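Local structure of peptidyl tryptophan dihydroxylase (Pseudomonas putida, 7CTQ) at residues A[174-188]-A[218-230]. The protein is an FAD-dependent monooxygenase that dihydroxylates a peptidyl tryptophan, a step essential for biogenesis of the tryptophylquinone cofactor of quinohemoprotein amine dehydrogenase. Sequence-based numbering, arbitrary orientation.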
ATOM      1  N   SER A 174     -12.696   9.526  17.191  1.00 60.10           N
ATOM      2  CA  SER A 174     -11.787   8.402  17.018  1.00 52.59           C
ATOM      3  C   SER A 174     -10.640   8.576  18.003  1.00 55.78           C
ATOM      4  O   SER A 174     -10.473   9.643  18.603  1.00 53.10           O
ATOM      5  CB  SER A 174     -11.290   8.302  15.574  1.00 59.27           C
ATOM      6  OG  SER A 174     -10.450   9.396  15.239  1.00 61.24           O
ATOM      7  N   ALA A 175      -9.858   7.511  18.190  1.00 56.35           N
ATOM      8  CA  ALA A 175      -8.724   7.604  19.104  1.00 52.52           C
ATOM      9  C   ALA A 175      -7.697   6.519  18.805  1.00 46.84           C
ATOM     10  O   ALA A 175      -8.008   5.479  18.210  1.00 44.75           O
ATOM     11  CB  ALA A 175      -9.162   7.515  20.569  1.00 46.98           C
ATOM     12  N   VAL A 176      -6.465   6.791  19.242  1.00 51.51           N
ATOM     13  CA  VAL A 176      -5.342   5.857  19.216  1.00 50.83           C
ATOM     14  C   VAL A 176      -4.677   5.899  20.582  1.00 46.85           C
ATOM     15  O   VAL A 176      -4.426   6.985  21.116  1.00 47.92           O
ATOM     16  CB  VAL A 176      -4.306   6.206  18.127  1.00 51.49           C
ATOM     17  CG1 VAL A 176      -3.443   4.978  17.785  1.00 43.93           C
ATOM     18  CG2 VAL A 176      -4.980   6.763  16.895  1.00 55.70           C
ATOM     19  N   GLU A 177      -4.397   4.726  21.155  1.00 43.18           N
ATOM     20  CA  GLU A 177      -3.641   4.679  22.399  1.00 42.28           C
ATOM     21  C   GLU A 177      -2.620   3.553  22.334  1.00 49.85           C
ATOM     22  O   GLU A 177      -2.910   2.447  21.861  1.00 41.24           O
ATOM     23  CB  GLU A 177      -4.536   4.513  23.644  1.00 50.49           C
ATOM     24  CG  GLU A 177      -5.334   3.224  23.710  1.00 49.17           C
ATOM     25  CD  GLU A 177      -6.086   3.038  25.038  1.00 57.28           C
ATOM     26  OE1 GLU A 177      -5.640   3.542  26.095  1.00 53.19           O
ATOM     27  OE2 GLU A 177      -7.137   2.369  25.015  1.00 49.39           O
ATOM     28  N   SER A 178      -1.416   3.871  22.793  1.00 41.70           N
ATOM     29  CA  SER A 178      -0.369   2.888  22.996  1.00 41.27           C
ATOM     30  C   SER A 178      -0.670   2.075  24.252  1.00 45.36           C
ATOM     31  O   SER A 178      -0.928   2.635  25.325  1.00 44.36           O
ATOM     32  CB  SER A 178       0.981   3.601  23.108  1.00 36.97           C
ATOM     33  OG  SER A 178       1.874   2.931  23.976  1.00 48.98           O
ATOM     34  N   LEU A 179      -0.655   0.758  24.113  1.00 34.99           N
ATOM     35  CA  LEU A 179      -0.764  -0.161  25.234  1.00 40.27           C
ATOM     36  C   LEU A 179       0.600  -0.776  25.537  1.00 46.65           C
ATOM     37  O   LEU A 179       1.584  -0.571  24.817  1.00 39.98           O
ATOM     38  CB  LEU A 179      -1.805  -1.238  24.939  1.00 42.31           C
ATOM     39  CG  LEU A 179      -3.066  -0.724  24.246  1.00 47.78           C
ATOM     40  CD1 LEU A 179      -3.822  -1.880  23.639  1.00 51.74           C
ATOM     41  CD2 LEU A 179      -3.959   0.048  25.234  1.00 53.98           C
ATOM     42  N   ALA A 180       0.649  -1.553  26.622  1.00 44.68           N
ATOM     43  CA  ALA A 180       1.911  -2.138  27.058  1.00 55.23           C
ATOM     44  C   ALA A 180       2.447  -3.157  26.055  1.00 44.79           C
ATOM     45  O   ALA A 180       3.665  -3.273  25.891  1.00 44.00           O
ATOM     46  CB  ALA A 180       1.737  -2.786  28.434  1.00 52.82           C
ATOM     47  N   ASP A 181       1.562  -3.893  25.383  1.00 36.93           N
ATOM     48  CA  ASP A 181       1.931  -4.999  24.503  1.00 33.10           C
ATOM     49  C   ASP A 181       1.222  -4.880  23.157  1.00 37.24           C
ATOM     50  O   ASP A 181       0.967  -5.881  22.479  1.00 37.10           O
ATOM     51  CB  ASP A 181       1.629  -6.346  25.165  1.00 34.38           C
ATOM     52  CG  ASP A 181       0.133  -6.538  25.462  1.00 47.72           C
ATOM     53  OD1 ASP A 181      -0.586  -5.523  25.582  1.00 42.99           O
ATOM     54  OD2 ASP A 181      -0.325  -7.694  25.576  1.00 43.75           O
ATOM     55  N   GLY A 182       0.880  -3.658  22.769  1.00 35.85           N
ATOM     56  CA  GLY A 182       0.174  -3.447  21.526  1.00 36.57           C
ATOM     57  C   GLY A 182      -0.282  -2.009  21.438  1.00 34.58           C
ATOM     58  O   GLY A 182       0.125  -1.159  22.229  1.00 37.88           O
ATOM     59  N   TRP A 183      -1.134  -1.753  20.453  1.00 38.27           N
ATOM     60  CA  TRP A 183      -1.771  -0.454  20.345  1.00 45.70           C
ATOM     61  C   TRP A 183      -3.183  -0.673  19.828  1.00 31.43           C
ATOM     62  O   TRP A 183      -3.483  -1.681  19.181  1.00 36.19           O
ATOM     63  CB  TRP A 183      -0.970   0.524  19.447  1.00 34.74           C
ATOM     64  CG  TRP A 183      -0.765   0.039  18.051  1.00 41.09           C
ATOM     65  CD1 TRP A 183       0.247  -0.773  17.593  1.00 38.61           C
ATOM     66  CD2 TRP A 183      -1.585   0.334  16.917  1.00 42.12           C
ATOM     67  NE1 TRP A 183       0.096  -0.998  16.242  1.00 35.54           N
ATOM     68  CE2 TRP A 183      -1.014  -0.325  15.802  1.00 36.47           C
ATOM     69  CE3 TRP A 183      -2.738   1.104  16.729  1.00 39.97           C
ATOM     70  CZ2 TRP A 183      -1.577  -0.257  14.523  1.00 39.62           C
ATOM     71  CZ3 TRP A 183      -3.284   1.183  15.456  1.00 38.04           C
ATOM     72  CH2 TRP A 183      -2.708   0.502  14.370  1.00 43.59           C
ATOM     73  N   ALA A 184      -4.054   0.284  20.122  1.00 36.44           N
ATOM     74  CA  ALA A 184      -5.450   0.170  19.736  1.00 43.52           C
ATOM     75  C   ALA A 184      -5.882   1.390  18.934  1.00 38.48           C
ATOM     76  O   ALA A 184      -5.432   2.510  19.188  1.00 42.24           O
ATOM     77  CB  ALA A 184      -6.361  -0.005  20.973  1.00 39.70           C
ATOM     78  N   TRP A 185      -6.750   1.149  17.960  1.00 36.84           N
ATOM     79  CA  TRP A 185      -7.428   2.189  17.207  1.00 39.82           C
ATOM     80  C   TRP A 185      -8.928   2.013  17.400  1.00 45.30           C
ATOM     81  O   TRP A 185      -9.436   0.888  17.337  1.00 41.43           O
ATOM     82  CB  TRP A 185      -7.078   2.096  15.726  1.00 40.33           C
ATOM     83  CG  TRP A 185      -8.073   2.710  14.803  1.00 45.73           C
ATOM     84  CD1 TRP A 185      -8.970   2.057  14.004  1.00 49.44           C
ATOM     85  CD2 TRP A 185      -8.259   4.108  14.556  1.00 41.76           C
ATOM     86  NE1 TRP A 185      -9.705   2.963  13.280  1.00 49.39           N
ATOM     87  CE2 TRP A 185      -9.286   4.228  13.597  1.00 43.74           C
ATOM     88  CE3 TRP A 185      -7.653   5.269  15.053  1.00 48.49           C
ATOM     89  CZ2 TRP A 185      -9.725   5.464  13.125  1.00 55.90           C
ATOM     90  CZ3 TRP A 185      -8.091   6.496  14.588  1.00 60.14           C
ATOM     91  CH2 TRP A 185      -9.114   6.584  13.627  1.00 59.24           C
ATOM     92  N   MET A 186      -9.641   3.118  17.619  1.00 42.56           N
ATOM     93  CA  MET A 186     -11.082   3.041  17.836  1.00 50.43           C
ATOM     94  C   MET A 186     -11.789   4.223  17.183  1.00 47.96           C
ATOM     95  O   MET A 186     -11.235   5.321  17.077  1.00 47.40           O
ATOM     96  CB  MET A 186     -11.427   2.993  19.333  1.00 38.15           C
ATOM     97  CG  MET A 186     -10.959   4.212  20.093  1.00 46.13           C
ATOM     98  SD  MET A 186     -10.982   3.952  21.867  1.00 47.88           S
ATOM     99  CE  MET A 186      -9.317   3.351  22.171  1.00 45.95           C
ATOM    100  N   ALA A 187     -13.034   3.986  16.764  1.00 43.90           N
ATOM    101  CA  ALA A 187     -13.805   5.010  16.075  1.00 48.09           C
ATOM    102  C   ALA A 187     -15.291   4.848  16.372  1.00 45.52           C
ATOM    103  O   ALA A 187     -15.787   3.739  16.591  1.00 44.83           O
ATOM    104  CB  ALA A 187     -13.576   4.962  14.564  1.00 50.01           C
ATOM    105  N   ARG A 188     -15.998   5.972  16.345  1.00 51.64           N
ATOM    106  CA  ARG A 188     -17.444   5.996  16.518  1.00 51.88           C
ATOM    107  C   ARG A 188     -18.025   6.891  15.435  1.00 50.13           C
ATOM    108  O   ARG A 188     -17.736   8.091  15.402  1.00 52.23           O
ATOM    109  CB  ARG A 188     -17.813   6.505  17.913  1.00 51.43           C
ATOM    110  CG  ARG A 188     -19.286   6.492  18.221  1.00 55.67           C
ATOM    111  CD  ARG A 188     -19.555   7.338  19.437  1.00 60.41           C
ATOM    112  NE  ARG A 188     -20.938   7.206  19.876  1.00 72.28           N
ATOM    113  CZ  ARG A 188     -21.451   7.857  20.911  1.00 74.78           C
ATOM    114  NH1 ARG A 188     -20.684   8.688  21.610  1.00 74.52           N
ATOM    115  NH2 ARG A 188     -22.726   7.678  21.247  1.00 71.89           N
ATOM    116  N   ARG A 218      -9.945  -6.222  27.438  1.00 37.59           N
ATOM    117  CA  ARG A 218      -9.090  -5.115  27.004  1.00 35.51           C
ATOM    118  C   ARG A 218      -9.888  -3.826  26.842  1.00 36.44           C
ATOM    119  O   ARG A 218      -9.444  -2.752  27.279  1.00 32.57           O
ATOM    120  CB  ARG A 218      -8.371  -5.478  25.697  1.00 31.54           C
ATOM    121  CG  ARG A 218      -7.137  -6.343  25.914  1.00 39.25           C
ATOM    122  CD  ARG A 218      -6.202  -6.294  24.710  1.00 49.20           C
ATOM    123  NE  ARG A 218      -5.069  -7.195  24.865  1.00 46.79           N
ATOM    124  CZ  ARG A 218      -3.852  -6.819  25.249  1.00 48.03           C
ATOM    125  NH1 ARG A 218      -3.583  -5.546  25.518  1.00 45.27           N
ATOM    126  NH2 ARG A 218      -2.904  -7.731  25.372  1.00 52.28           N
ATOM    127  N   ARG A 219     -11.071  -3.906  26.218  1.00 29.89           N
ATOM    128  CA  ARG A 219     -11.917  -2.720  26.102  1.00 35.97           C
ATOM    129  C   ARG A 219     -12.357  -2.222  27.472  1.00 39.55           C
ATOM    130  O   ARG A 219     -12.352  -1.011  27.734  1.00 39.08           O
ATOM    131  CB  ARG A 219     -13.129  -3.015  25.217  1.00 37.11           C
ATOM    132  CG  ARG A 219     -12.772  -3.208  23.762  1.00 40.36           C
ATOM    133  CD  ARG A 219     -13.938  -3.763  22.991  1.00 42.72           C
ATOM    134  NE  ARG A 219     -15.032  -2.831  23.017  1.00 51.96           N
ATOM    135  CZ  ARG A 219     -16.311  -3.165  22.999  1.00 37.67           C
ATOM    136  NH1 ARG A 219     -16.695  -4.433  22.944  1.00 37.06           N
ATOM    137  NH2 ARG A 219     -17.207  -2.201  23.036  1.00 42.33           N
ATOM    138  N   ALA A 220     -12.716  -3.141  28.374  1.00 40.07           N
ATOM    139  CA  ALA A 220     -13.121  -2.740  29.719  1.00 35.01           C
ATOM    140  C   ALA A 220     -11.993  -2.068  30.489  1.00 40.90           C
ATOM    141  O   ALA A 220     -12.260  -1.327  31.440  1.00 38.07           O
ATOM    142  CB  ALA A 220     -13.622  -3.956  30.500  1.00 43.64           C
ATOM    143  N   ASP A 221     -10.745  -2.304  30.108  1.00 38.90           N
ATOM    144  CA  ASP A 221      -9.620  -1.752  30.836  1.00 38.71           C
ATOM    145  C   ASP A 221      -9.201  -0.380  30.328  1.00 36.21           C
ATOM    146  O   ASP A 221      -8.287   0.222  30.900  1.00 45.51           O
ATOM    147  CB  ASP A 221      -8.427  -2.717  30.773  1.00 44.95           C
ATOM    148  CG  ASP A 221      -8.651  -3.995  31.589  1.00 55.58           C
ATOM    149  OD1 ASP A 221      -9.718  -4.131  32.244  1.00 51.10           O
ATOM    150  OD2 ASP A 221      -7.755  -4.874  31.563  1.00 58.52           O
ATOM    151  N   SER A 222      -9.849   0.144  29.296  1.00 37.00           N
ATOM    152  CA  SER A 222      -9.395   1.361  28.634  1.00 41.12           C
ATOM    153  C   SER A 222     -10.265   2.548  29.029  1.00 46.00           C
ATOM    154  O   SER A 222     -11.467   2.563  28.734  1.00 46.60           O
ATOM    155  CB  SER A 222      -9.407   1.189  27.115  1.00 42.03           C
ATOM    156  OG  SER A 222      -9.163   2.434  26.477  1.00 39.06           O
ATOM    157  N   ALA A 223      -9.652   3.554  29.671  1.00 43.68           N
ATOM    158  CA  ALA A 223     -10.378   4.788  29.983  1.00 49.96           C
ATOM    159  C   ALA A 223     -10.794   5.524  28.717  1.00 53.08           C
ATOM    160  O   ALA A 223     -11.817   6.220  28.705  1.00 49.70           O
ATOM    161  CB  ALA A 223      -9.527   5.700  30.871  1.00 50.97           C
ATOM    162  N   LEU A 224     -10.018   5.373  27.642  1.00 41.07           N
ATOM    163  CA  LEU A 224     -10.386   5.963  26.361  1.00 44.41           C
ATOM    164  C   LEU A 224     -11.672   5.351  25.821  1.00 47.44           C
ATOM    165  O   LEU A 224     -12.555   6.072  25.346  1.00 42.94           O
ATOM    166  CB  LEU A 224      -9.239   5.776  25.364  1.00 49.35           C
ATOM    167  CG  LEU A 224      -8.877   6.909  24.412  1.00 51.65           C
ATOM    168  CD1 LEU A 224      -9.079   8.275  25.064  1.00 56.33           C
ATOM    169  CD2 LEU A 224      -7.433   6.735  23.989  1.00 53.77           C
ATOM    170  N   VAL A 225     -11.794   4.021  25.881  1.00 39.34           N
ATOM    171  CA  VAL A 225     -13.031   3.364  25.458  1.00 43.16           C
ATOM    172  C   VAL A 225     -14.223   3.910  26.246  1.00 49.95           C
ATOM    173  O   VAL A 225     -15.293   4.184  25.681  1.00 47.75           O
ATOM    174  CB  VAL A 225     -12.899   1.832  25.609  1.00 41.01           C
ATOM    175  CG1 VAL A 225     -14.253   1.162  25.520  1.00 39.49           C
ATOM    176  CG2 VAL A 225     -11.967   1.259  24.543  1.00 41.00           C
ATOM    177  N   THR A 226     -14.046   4.112  27.555  1.00 47.87           N
ATOM    178  CA  THR A 226     -15.145   4.585  28.401  1.00 56.41           C
ATOM    179  C   THR A 226     -15.603   5.976  27.979  1.00 52.76           C
ATOM    180  O   THR A 226     -16.802   6.219  27.787  1.00 54.26           O
ATOM    181  CB  THR A 226     -14.717   4.581  29.873  1.00 50.39           C
ATOM    182  OG1 THR A 226     -14.439   3.240  30.297  1.00 52.17           O
ATOM    183  CG2 THR A 226     -15.818   5.146  30.752  1.00 47.83           C
ATOM    184  N   GLU A 227     -14.649   6.899  27.821  1.00 52.05           N
ATOM    185  CA  GLU A 227     -14.969   8.262  27.410  1.00 50.52           C
ATOM    186  C   GLU A 227     -15.680   8.281  26.066  1.00 55.54           C
ATOM    187  O   GLU A 227     -16.762   8.861  25.929  1.00 56.33           O
ATOM    188  CB  GLU A 227     -13.691   9.097  27.345  1.00 51.99           C
ATOM    189  CG  GLU A 227     -13.936  10.588  27.176  1.00 65.28           C
ATOM    190  CD  GLU A 227     -12.778  11.439  27.668  1.00 84.08           C
ATOM    191  OE1 GLU A 227     -13.023  12.583  28.116  1.00 87.06           O
ATOM    192  OE2 GLU A 227     -11.620  10.969  27.597  1.00 89.73           O
ATOM    193  N   LEU A 228     -15.090   7.630  25.063  1.00 54.79           N
ATOM    194  CA  LEU A 228     -15.587   7.746  23.696  1.00 49.31           C
ATOM    195  C   LEU A 228     -16.918   7.038  23.485  1.00 53.88           C
ATOM    196  O   LEU A 228     -17.716   7.467  22.641  1.00 57.78           O
ATOM    197  CB  LEU A 228     -14.556   7.185  22.716  1.00 54.12           C
ATOM    198  CG  LEU A 228     -13.769   8.247  21.954  1.00 55.85           C
ATOM    199  CD1 LEU A 228     -12.758   8.898  22.886  1.00 62.31           C
ATOM    200  CD2 LEU A 228     -13.094   7.653  20.726  1.00 56.21           C
ATOM    201  N   PHE A 229     -17.172   5.945  24.201  1.00 51.48           N
ATOM    202  CA  PHE A 229     -18.334   5.104  23.942  1.00 47.23           C
ATOM    203  C   PHE A 229     -19.218   5.066  25.180  1.00 54.29           C
ATOM    204  O   PHE A 229     -18.770   4.663  26.260  1.00 57.46           O
ATOM    205  CB  PHE A 229     -17.916   3.686  23.545  1.00 43.29           C
ATOM    206  CG  PHE A 229     -16.965   3.632  22.383  1.00 48.24           C
ATOM    207  CD1 PHE A 229     -17.436   3.719  21.084  1.00 39.73           C
ATOM    208  CD2 PHE A 229     -15.606   3.485  22.593  1.00 45.60           C
ATOM    209  CE1 PHE A 229     -16.562   3.663  20.006  1.00 51.11           C
ATOM    210  CE2 PHE A 229     -14.720   3.431  21.525  1.00 44.06           C
ATOM    211  CZ  PHE A 229     -15.201   3.517  20.227  1.00 44.92           C
ATOM    212  N   ASP A 230     -20.477   5.468  25.018  1.00 54.32           N
ATOM    213  CA  ASP A 230     -21.434   5.340  26.110  1.00 59.12           C
ATOM    214  C   ASP A 230     -21.865   3.886  26.269  1.00 52.92           C
ATOM    215  O   ASP A 230     -21.679   3.283  27.332  1.00 58.72           O
ATOM    216  CB  ASP A 230     -22.635   6.258  25.860  1.00 68.40           C
ATOM    217  CG  ASP A 230     -22.220   7.639  25.373  1.00 73.30           C
ATOM    218  OD1 ASP A 230     -21.209   8.175  25.876  1.00 78.66           O
ATOM    219  OD2 ASP A 230     -22.895   8.186  24.475  1.00 85.02           O
TER
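Ser222 OG is held from two sides of the contact. It donates to Glu177 OE2 at a very short 2.5 Å, and it accepts from Val225 N at 3.1 Å in a nearly straight bond (165°). The second bond makes Ser222 the N-cap of helix 223-228, so the carboxylate of the strand fixes the capping hydroxyl. At the hairpin turn, Arg218 grips Asp181 end-on, with NH1 to OD1 at 3.0 Å and NH2 to OD2 at 2.6 Å. Carboxylate and guanidinium are nearly coplanar, and Arg218 NH2 also bonds Tyr214 OH. With an alanine at Asp181, the Arg218 guanidinium would probably lose its paired charge and be freer to turn. Between Ser222 and the Arg188 end the packing is apolar. Leu224 CD2 lies 3.7 Å from Glu177 CB and also meets Ala175 CB. Leu228 CD2 packs on Ala175 CB and Met186 CG. Met186 bends at chi3 (92°), which brings CE to Leu224 CB while SD sits at the edge of the Phe229 ring, 3.8 Å from CE2, a Met-aromatic contact. At the far end Arg188 NH2 makes a long salt bridge of 3.3 Å to Asp230 OD2, from above the carboxylate plane; its stronger partner is Ala168 O. Helix 223-228 thus packs on one face of the antiparallel hairpin 174-188, nearly parallel to strand 182-188 (6°). Strands 67-76 and 193-201 flank the hairpin in the same mixed sheet.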